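Local coordinates for putative enoyl-CoA hydratase/isomerase (PDB 3ISA), which probably acts on acyl-CoA thioesters as an enoyl-CoA hydratase or isomerase of the crotonase family, its exact substrate and reaction being unassigned, at residues D[41-44]-D[45-49]; D[86-89]-D[90-93]; D[180-183]-D[184-187]; D[200-203]-D[204-207]. One frame throughout, in Å; residues are numbered along the deposited sequence.

Contact 1: D[41-44]-D[45-49]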
loop_
_atom_site.group_PDB
_atom_site.type_symbol
_atom_site.label_atom_id
_atom_site.label_comp_id
_atom_site.label_asym_id
_atom_site.label_seq_id
_atom_site.Cartn_x
_atom_site.Cartn_y
_atom_site.Cartn_z
ATOM N N ASP D 41 -0.928 -15.230 -27.498
ATOM C CA ASP D 41 0.205 -16.005 -27.998
ATOM C C ASP D 41 1.277 -15.126 -28.655
ATOM O O ASP D 41 2.471 -15.264 -28.347
ATOM C CB ASP D 41 -0.292 -17.093 -28.955
ATOM C CG ASP D 41 -1.023 -18.225 -28.230
ATOM O OD1 ASP D 41 -0.976 -18.277 -26.976
ATOM O OD2 ASP D 41 -1.640 -19.071 -28.907
ATOM N N GLY D 42 0.844 -14.213 -29.537
ATOM C CA GLY D 42 1.749 -13.301 -30.237
ATOM C C GLY D 42 2.499 -12.361 -29.303
ATOM O O GLY D 42 3.715 -12.186 -29.436
ATOM N N VAL D 43 1.766 -11.746 -28.370
ATOM C CA VAL D 43 2.362 -10.867 -27.347
ATOM C C VAL D 43 3.368 -11.623 -26.459
ATOM O O VAL D 43 4.475 -11.129 -26.223
ATOM C CB VAL D 43 1.266 -10.113 -26.523
ATOM C CG1 VAL D 43 1.878 -9.398 -25.361
ATOM C CG2 VAL D 43 0.532 -9.091 -27.443
ATOM N N ASP D 44 2.996 -12.818 -26.001
ATOM C CA ASP D 44 3.905 -13.663 -25.202
ATOM C C ASP D 44 5.188 -14.016 -25.964
ATOM O O ASP D 44 6.273 -13.980 -25.386
ATOM C CB ASP D 44 3.219 -14.949 -24.729
ATOM C CG ASP D 44 2.177 -14.707 -23.641
ATOM O OD1 ASP D 44 2.026 -13.562 -23.162
ATOM O OD2 ASP D 44 1.487 -15.675 -23.263
ATOM N N ALA D 45 5.057 -14.331 -27.257
ATOM C CA ALA D 45 6.204 -14.664 -28.101
ATOM C C ALA D 45 7.117 -13.450 -28.271
ATOM O O ALA D 45 8.332 -13.574 -28.171
ATOM C CB ALA D 45 5.731 -15.184 -29.452
ATOM N N ALA D 46 6.523 -12.276 -28.498
ATOM C CA ALA D 46 7.285 -11.029 -28.595
ATOM C C ALA D 46 8.053 -10.688 -27.303
ATOM O O ALA D 46 9.176 -10.172 -27.376
ATOM C CB ALA D 46 6.383 -9.885 -29.000
ATOM N N HIS D 47 7.451 -10.985 -26.143
ATOM C CA HIS D 47 8.124 -10.747 -24.884
ATOM C C HIS D 47 9.304 -11.719 -24.694
ATOM O O HIS D 47 10.371 -11.308 -24.235
ATOM C CB HIS D 47 7.125 -10.765 -23.723
ATOM C CG HIS D 47 6.119 -9.648 -23.777
ATOM N ND1 HIS D 47 5.051 -9.561 -22.912
ATOM C CD2 HIS D 47 6.018 -8.579 -24.603
ATOM C CE1 HIS D 47 4.347 -8.480 -23.193
ATOM N NE2 HIS D 47 4.906 -7.875 -24.224
ATOM N N ARG D 48 9.134 -12.976 -25.091
ATOM C CA ARG D 48 10.240 -13.944 -25.075
ATOM C C ARG D 48 11.393 -13.490 -25.975
ATOM O O ARG D 48 12.569 -13.609 -25.614
ATOM C CB ARG D 48 9.751 -15.334 -25.482
ATOM C CG ARG D 48 8.918 -16.047 -24.399
ATOM C CD ARG D 48 8.779 -17.559 -24.692
ATOM N NE ARG D 48 8.465 -17.822 -26.105
ATOM C CZ ARG D 48 7.235 -17.879 -26.618
ATOM N NH1 ARG D 48 6.170 -17.707 -25.827
ATOM N NH2 ARG D 48 7.066 -18.120 -27.928
ATOM N N GLU D 49 11.045 -12.912 -27.123
ATOM C CA GLU D 49 12.037 -12.534 -28.134
ATOM C C GLU D 49 12.530 -11.093 -27.937
ATOM O O GLU D 49 13.372 -10.585 -28.699
ATOM C CB GLU D 49 11.462 -12.819 -29.538
ATOM C CG GLU D 49 11.162 -14.349 -29.719
ATOM C CD GLU D 49 10.365 -14.752 -30.979
ATOM O OE1 GLU D 49 10.718 -14.311 -32.087
ATOM O OE2 GLU D 49 9.408 -15.567 -30.862
HETATM O O HOH W 1 3.527 -17.606 -27.284
HETATM O O HOH W 2 3.884 -11.813 -21.846
#
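V43 and H47, one helical turn apart, lie side by side and point the same way. In the conformer of H47 described here, one of two, CG1 of V43 touches its ring at CE1, 3.4 Å away. CG1 reaches that position because it stands opposite the backbone N (chi1 171°), while O of V43 sits over one face of the imidazole toward its rim. That same carbonyl accepts the amide N of H47 at 3.0 Å; the carbonyls of D41, G42 and D44 likewise take the amides of A45, A46 and R48.

Two waters add further bridges, one between D41 and R48 and one between D44 and H47. The O atom of D41 accepts a second hydrogen bond, from a water 2.8 Å away, and this water accepts from NH1 of R48 at 3.0 Å, lying in the guanidinium plane. The other water donates to OD1 of D44 at 2.9 Å and, in the same H47 conformer, is 2.8 Å from ND1 of H47. OD1 of D44 is further engaged in a salt bridge with R93, and NE2 of H47 has a weak hydrogen bond to S97. On the inner side, A46 packs on W18 and L54. The arrangement is the last alpha-helical turns of the helix in a beta-alpha-beta unit, between strands 17-22 and 53-58.

Contact 2: D[86-89]-D[90-93]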
loop_
_atom_site.group_PDB
_atom_site.type_symbol
_atom_site.label_atom_id
_atom_site.label_comp_id
_atom_site.label_asym_id
_atom_site.label_seq_id
_atom_site.Cartn_x
_atom_site.Cartn_y
_atom_site.Cartn_z
ATOM N N ARG D 86 -9.953 -13.496 -20.256
ATOM C CA ARG D 86 -8.839 -13.604 -21.191
ATOM C C ARG D 86 -8.537 -12.257 -21.877
ATOM O O ARG D 86 -7.378 -11.919 -22.083
ATOM C CB ARG D 86 -9.061 -14.758 -22.188
ATOM C CG ARG D 86 -9.127 -16.181 -21.538
ATOM C CD ARG D 86 -7.825 -16.584 -20.836
ATOM N NE ARG D 86 -6.798 -16.969 -21.812
ATOM C CZ ARG D 86 -5.503 -17.120 -21.531
ATOM N NH1 ARG D 86 -5.064 -16.900 -20.295
ATOM N NH2 ARG D 86 -4.649 -17.494 -22.482
ATOM N N ILE D 87 -9.578 -11.497 -22.220
ATOM C CA ILE D 87 -9.395 -10.124 -22.713
ATOM C C ILE D 87 -8.625 -9.282 -21.683
ATOM O O ILE D 87 -7.619 -8.665 -22.021
ATOM C CB ILE D 87 -10.747 -9.465 -23.133
ATOM C CG1 ILE D 87 -11.243 -10.087 -24.450
ATOM C CG2 ILE D 87 -10.587 -7.952 -23.319
ATOM C CD1 ILE D 87 -12.709 -9.778 -24.795
ATOM N N GLU D 88 -9.058 -9.283 -20.423
ATOM C CA GLU D 88 -8.332 -8.494 -19.402
ATOM C C GLU D 88 -6.891 -8.985 -19.205
ATOM O O GLU D 88 -5.990 -8.174 -19.014
ATOM C CB GLU D 88 -9.094 -8.452 -18.069
ATOM C CG GLU D 88 -8.420 -7.640 -16.914
ATOM C CD GLU D 88 -8.181 -6.140 -17.228
ATOM O OE1 GLU D 88 -8.620 -5.631 -18.282
ATOM O OE2 GLU D 88 -7.535 -5.461 -16.404
ATOM N N MET D 89 -6.675 -10.303 -19.276
ATOM C CA MET D 89 -5.331 -10.844 -19.174
ATOM C C MET D 89 -4.454 -10.326 -20.346
ATOM O O MET D 89 -3.310 -9.907 -20.143
ATOM C CB MET D 89 -5.352 -12.373 -19.036
ATOM C CG MET D 89 -5.887 -12.862 -17.646
ATOM S SD MET D 89 -6.088 -14.671 -17.471
ATOM C CE MET D 89 -4.394 -15.139 -17.222
ATOM N N LEU D 90 -5.030 -10.298 -21.544
ATOM C CA LEU D 90 -4.374 -9.728 -22.711
ATOM C C LEU D 90 -4.039 -8.242 -22.511
ATOM O O LEU D 90 -2.896 -7.824 -22.765
ATOM C CB LEU D 90 -5.239 -9.902 -23.966
ATOM C CG LEU D 90 -4.726 -9.152 -25.210
ATOM C CD1 LEU D 90 -3.331 -9.644 -25.689
ATOM C CD2 LEU D 90 -5.765 -9.167 -26.342
ATOM N N LEU D 91 -5.012 -7.466 -22.039
ATOM C CA LEU D 91 -4.820 -6.018 -21.847
ATOM C C LEU D 91 -3.685 -5.737 -20.846
ATOM O O LEU D 91 -2.866 -4.839 -21.036
ATOM C CB LEU D 91 -6.143 -5.368 -21.406
ATOM C CG LEU D 91 -7.296 -5.505 -22.400
ATOM C CD1 LEU D 91 -8.589 -4.956 -21.808
ATOM C CD2 LEU D 91 -6.935 -4.814 -23.716
ATOM N N GLN D 92 -3.623 -6.550 -19.796
ATOM C CA GLN D 92 -2.585 -6.386 -18.797
ATOM C C GLN D 92 -1.194 -6.728 -19.351
ATOM O O GLN D 92 -0.208 -6.062 -19.017
ATOM C CB GLN D 92 -2.945 -7.193 -17.539
ATOM C CG GLN D 92 -4.157 -6.572 -16.807
ATOM C CD GLN D 92 -4.465 -7.240 -15.482
ATOM O OE1 GLN D 92 -3.696 -8.084 -14.993
ATOM N NE2 GLN D 92 -5.585 -6.853 -14.880
ATOM N N ARG D 93 -1.118 -7.751 -20.207
ATOM C CA ARG D 93 0.130 -8.122 -20.867
ATOM C C ARG D 93 0.620 -6.998 -21.781
ATOM O O ARG D 93 1.797 -6.665 -21.769
ATOM C CB ARG D 93 -0.064 -9.393 -21.691
ATOM C CG ARG D 93 0.123 -10.668 -20.902
ATOM C CD ARG D 93 -0.763 -11.723 -21.497
ATOM N NE ARG D 93 -0.174 -13.058 -21.522
ATOM C CZ ARG D 93 -0.423 -14.004 -20.630
ATOM N NH1 ARG D 93 0.137 -15.193 -20.768
ATOM N NH2 ARG D 93 -1.231 -13.771 -19.604
HETATM O O HOH W 3 -2.218 -17.341 -19.709
HETATM O O HOH W 4 -2.103 -10.981 -18.147
#
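M89 lies alongside R93, one turn on in helix 77-95 and pointing the same way, with its methyl CE 4.2 Å from NH2 of R93. The carbonyl O of M89 is gripped twice, by the amide N of R93 at 3.1 Å and by a water at 2.6 Å that also accepts from NH2 of R93. The guanidinium itself is held chiefly by a salt bridge from NE of R93 to D44.

E88 is joined to Q92 through the side chains: NE2 of Q92 donates to OE2 of E88 at 2.8 Å. The amide meets the oxygen on its anti side, and the carboxylate and amide planes stand almost perpendicular, 88° apart. E88 is brought there by a chain that leaves trans to its own amide nitrogen and then folds at chi2 (60°), while Q92 stays extended beyond CG. The other oxygen, OE1 of E88, rests 3.6 Å from CD1 of L91, whose side chain crosses that of E88 at about a right angle.

L90 donates its amide N to O of R86 at 2.9 Å and packs its side chain against L39 and I40 of helix 33-48. CG2 of I87 meets CD1 of L91 at 3.9 Å.

The polar ends have further partners. OE2 of E88 forms a salt bridge with R146, NE2 of Q92 also donates to the carbonyl of D217, and OE1 of Q92 bonds to R226 of a second subunit. Two donors thus converge on one buried carboxylate oxygen, one of them cationic, which probably stabilises E88 as the anion, and the amide of Q92 relays this polar network to the subunit interface.

Contact 3: D[180-183]-D[184-187]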
loop_
_atom_site.group_PDB
_atom_site.type_symbol
_atom_site.label_atom_id
_atom_site.label_comp_id
_atom_site.label_asym_id
_atom_site.label_seq_id
_atom_site.Cartn_x
_atom_site.Cartn_y
_atom_site.Cartn_z
ATOM N N CYS D 180 -3.573 13.331 -33.828
ATOM C CA CYS D 180 -4.302 12.788 -34.940
ATOM C C CYS D 180 -3.360 12.695 -36.124
ATOM O O CYS D 180 -2.482 13.542 -36.294
ATOM C CB CYS D 180 -5.512 13.659 -35.247
ATOM S SG CYS D 180 -6.675 13.620 -33.878
ATOM N N ALA D 181 -3.520 11.644 -36.920
ATOM C CA ALA D 181 -2.641 11.408 -38.054
ATOM C C ALA D 181 -3.348 10.549 -39.081
ATOM O O ALA D 181 -3.900 9.492 -38.751
ATOM C CB ALA D 181 -1.342 10.740 -37.608
ATOM N N ALA D 182 -3.330 11.022 -40.328
ATOM C CA ALA D 182 -3.866 10.272 -41.458
ATOM C C ALA D 182 -3.061 8.986 -41.613
ATOM O O ALA D 182 -1.890 8.932 -41.217
ATOM C CB ALA D 182 -3.793 11.115 -42.740
ATOM N N GLN D 183 -3.685 7.958 -42.185
ATOM C CA GLN D 183 -3.023 6.659 -42.407
ATOM C C GLN D 183 -1.722 6.739 -43.209
ATOM O O GLN D 183 -0.805 5.945 -42.981
ATOM C CB GLN D 183 -3.989 5.663 -43.031
ATOM C CG GLN D 183 -5.126 5.284 -42.080
ATOM C CD GLN D 183 -5.943 4.104 -42.562
ATOM O OE1 GLN D 183 -5.400 3.059 -42.921
ATOM N NE2 GLN D 183 -7.261 4.259 -42.557
ATOM N N ALA D 184 -1.634 7.723 -44.111
ATOM C CA ALA D 184 -0.419 7.965 -44.899
ATOM C C ALA D 184 0.814 8.337 -44.053
ATOM O O ALA D 184 1.950 8.088 -44.470
ATOM C CB ALA D 184 -0.681 9.030 -45.979
ATOM N N GLN D 185 0.582 8.918 -42.872
ATOM C CA GLN D 185 1.646 9.280 -41.921
ATOM C C GLN D 185 2.035 8.147 -40.965
ATOM O O GLN D 185 3.015 8.255 -40.228
ATOM C CB GLN D 185 1.229 10.507 -41.102
ATOM C CG GLN D 185 1.545 11.865 -41.758
ATOM C CD GLN D 185 0.808 12.091 -43.078
ATOM O OE1 GLN D 185 -0.389 12.391 -43.096
ATOM N NE2 GLN D 185 1.530 11.945 -44.188
ATOM N N TRP D 186 1.260 7.070 -40.975
ATOM C CA TRP D 186 1.493 5.945 -40.054
ATOM C C TRP D 186 2.864 5.240 -40.219
ATOM O O TRP D 186 3.531 5.003 -39.199
ATOM C CB TRP D 186 0.309 4.970 -40.062
ATOM C CG TRP D 186 -0.960 5.518 -39.425
ATOM C CD1 TRP D 186 -1.166 6.780 -38.939
ATOM C CD2 TRP D 186 -2.193 4.808 -39.217
ATOM N NE1 TRP D 186 -2.439 6.895 -38.429
ATOM C CE2 TRP D 186 -3.092 5.701 -38.596
ATOM C CE3 TRP D 186 -2.629 3.499 -39.510
ATOM C CZ2 TRP D 186 -4.397 5.333 -38.252
ATOM C CZ3 TRP D 186 -3.926 3.135 -39.167
ATOM C CH2 TRP D 186 -4.794 4.050 -38.541
ATOM N N PRO D 187 3.307 4.924 -41.475
ATOM C CA PRO D 187 4.668 4.365 -41.587
ATOM C C PRO D 187 5.782 5.188 -40.920
ATOM O O PRO D 187 6.638 4.604 -40.252
ATOM C CB PRO D 187 4.882 4.259 -43.111
ATOM C CG PRO D 187 3.507 4.022 -43.635
ATOM C CD PRO D 187 2.661 4.972 -42.809
#
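The indole of W186 folds back over Q183, whose CG lies 3.7 Å from the centroid of the six-membered ring and only 8° off its normal, a CH-pi contact made squarely over the face. The amide of Q183 runs out past the rim, 21° from the ring plane, its OE1 4.0 Å from CZ3 of W186. At the other end of the indole, NE1 of W186 donates to O of A181 at 3.0 Å. This bond is bent, with 135° at the hydrogen, and the donor stands above the carbonyl plane. CB of A181 approaches the same rim, 4.2 Å from CD1 of W186.

Two backbone bonds set up this geometry. The amide N of Q185 donates to O of A182 at 3.0 Å, and that of W186 to O of Q183 at 3.1 Å. These three-residue steps wind the chain tightly through a 3-10 turn and carry the tryptophan back over the residues that precede it. CG of W186 lies opposite its own carbonyl carbon, which directs the ring over Q183.

Beyond this shell, W186 and Q183 both pack on T126, and Q183 also reaches H106. A181 is hydrogen-bonded through its backbone to C125, at the end of strand 122-125. The turn leads from strand 179-180, outermost in the six-stranded sheet of this chain, into helix 186-197, with C180 resting against helix 168-173.

Contact 4: D[200-203]-D[204-207]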
loop_
_atom_site.group_PDB
_atom_site.type_symbol
_atom_site.label_atom_id
_atom_site.label_comp_id
_atom_site.label_asym_id
_atom_site.label_seq_id
_atom_site.Cartn_x
_atom_site.Cartn_y
_atom_site.Cartn_z
ATOM N N LEU D 200 17.215 2.319 -26.010
ATOM C CA LEU D 200 17.750 1.697 -24.800
ATOM C C LEU D 200 17.876 0.190 -24.989
ATOM O O LEU D 200 17.181 -0.390 -25.822
ATOM C CB LEU D 200 16.828 1.970 -23.611
ATOM C CG LEU D 200 16.444 3.418 -23.279
ATOM C CD1 LEU D 200 15.491 3.434 -22.064
ATOM C CD2 LEU D 200 17.726 4.263 -23.034
ATOM N N ASP D 201 18.732 -0.442 -24.193
ATOM C CA ASP D 201 18.885 -1.900 -24.249
ATOM C C ASP D 201 17.635 -2.592 -23.648
ATOM O O ASP D 201 16.902 -1.957 -22.869
ATOM C CB ASP D 201 20.185 -2.348 -23.551
ATOM C CG ASP D 201 20.151 -2.136 -22.053
ATOM O OD1 ASP D 201 19.598 -2.996 -21.335
ATOM O OD2 ASP D 201 20.698 -1.119 -21.589
ATOM N N PRO D 202 17.378 -3.873 -24.017
ATOM C CA PRO D 202 16.166 -4.571 -23.543
ATOM C C PRO D 202 15.957 -4.568 -22.027
ATOM O O PRO D 202 14.828 -4.328 -21.566
ATOM C CB PRO D 202 16.358 -6.000 -24.073
ATOM C CG PRO D 202 17.212 -5.839 -25.280
ATOM C CD PRO D 202 18.160 -4.729 -24.942
ATOM N N ALA D 203 17.020 -4.797 -21.257
ATOM C CA ALA D 203 16.886 -4.841 -19.797
ATOM C C ALA D 203 16.527 -3.462 -19.222
ATOM O O ALA D 203 15.692 -3.358 -18.319
ATOM C CB ALA D 203 18.147 -5.392 -19.143
ATOM N N THR D 204 17.146 -2.411 -19.763
ATOM C CA THR D 204 16.917 -1.054 -19.271
ATOM C C THR D 204 15.537 -0.565 -19.687
ATOM O O THR D 204 14.837 0.085 -18.900
ATOM C CB THR D 204 18.037 -0.075 -19.731
ATOM O OG1 THR D 204 19.302 -0.549 -19.257
ATOM C CG2 THR D 204 17.823 1.329 -19.177
ATOM N N ARG D 205 15.139 -0.894 -20.914
ATOM C CA ARG D 205 13.803 -0.560 -21.392
ATOM C C ARG D 205 12.724 -1.193 -20.498
ATOM O O ARG D 205 11.777 -0.511 -20.087
ATOM C CB ARG D 205 13.633 -0.967 -22.864
ATOM C CG ARG D 205 12.240 -0.696 -23.449
ATOM C CD ARG D 205 12.138 -1.061 -24.939
ATOM N NE ARG D 205 12.470 -2.469 -25.229
ATOM C CZ ARG D 205 13.544 -2.856 -25.912
ATOM N NH1 ARG D 205 14.389 -1.945 -26.392
ATOM N NH2 ARG D 205 13.771 -4.154 -26.124
ATOM N N ALA D 206 12.885 -2.474 -20.177
ATOM C CA ALA D 206 11.936 -3.190 -19.331
ATOM C C ALA D 206 11.854 -2.554 -17.946
ATOM O O ALA D 206 10.761 -2.346 -17.420
ATOM C CB ALA D 206 12.329 -4.659 -19.211
ATOM N N THR D 207 13.010 -2.227 -17.375
ATOM C CA THR D 207 13.071 -1.579 -16.056
ATOM C C THR D 207 12.375 -0.220 -16.071
ATOM O O THR D 207 11.546 0.070 -15.203
ATOM C CB THR D 207 14.526 -1.452 -15.568
ATOM O OG1 THR D 207 15.047 -2.763 -15.343
ATOM C CG2 THR D 207 14.607 -0.644 -14.254
#
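An N-cap begins helix 202-212, with D201 as the capping residue and T204 as its partner three positions on. OD1 of D201 accepts the amide N of T204 at 3.0 Å, from above the carboxylate plane, and OD2 of D201 takes the hydroxyl OG1 of T204 at 2.8 Å on its syn side. Both oxygens are therefore held by one residue, which should fix the rotation of the carboxylate. The grip is possible because CG of D201 sits between its own N and carbonyl carbon (chi1 68°), turning the acid back over the first turn.

The first helical bond, from N of R205 to O of D201, is short at 2.8 Å and nearly straight, at 168°. Further on, A206 and T207 donate to the carbonyls of P202 and A203. The side chain of R205 bends at chi3 and lays its guanidinium over P202; its NH1 is hydrogen-bonded to the carbonyl of A197, and NE makes a weak bond to that of P98. L200 and T204 pack on G161 and L136 of a third subunit. On the pyrrolidine, the nearest approach is that of R205 NH2 to P202 CA, at 3.5 Å.

Overall arrangement
All four contacts are local and follow in series along the chain, so none closes a long loop and none nests in or crosses another. Contact 1 ends helix 33-48, the crossover between strands 17-22 and 53-58, and contact 2 lies in helix 77-95 packed beside it. These two touch, through the D44–R93 salt bridge and through V43 against L90, which ties the two helices together. Contact 3 turns from edge strand 179-180 into helix 186-197, about 17 Å from contact 2 between nearest atoms and across the chain's centre from it. Contact 4 starts the next helix, 202-212. Contacts 2 and 4 each reach a different neighbouring subunit.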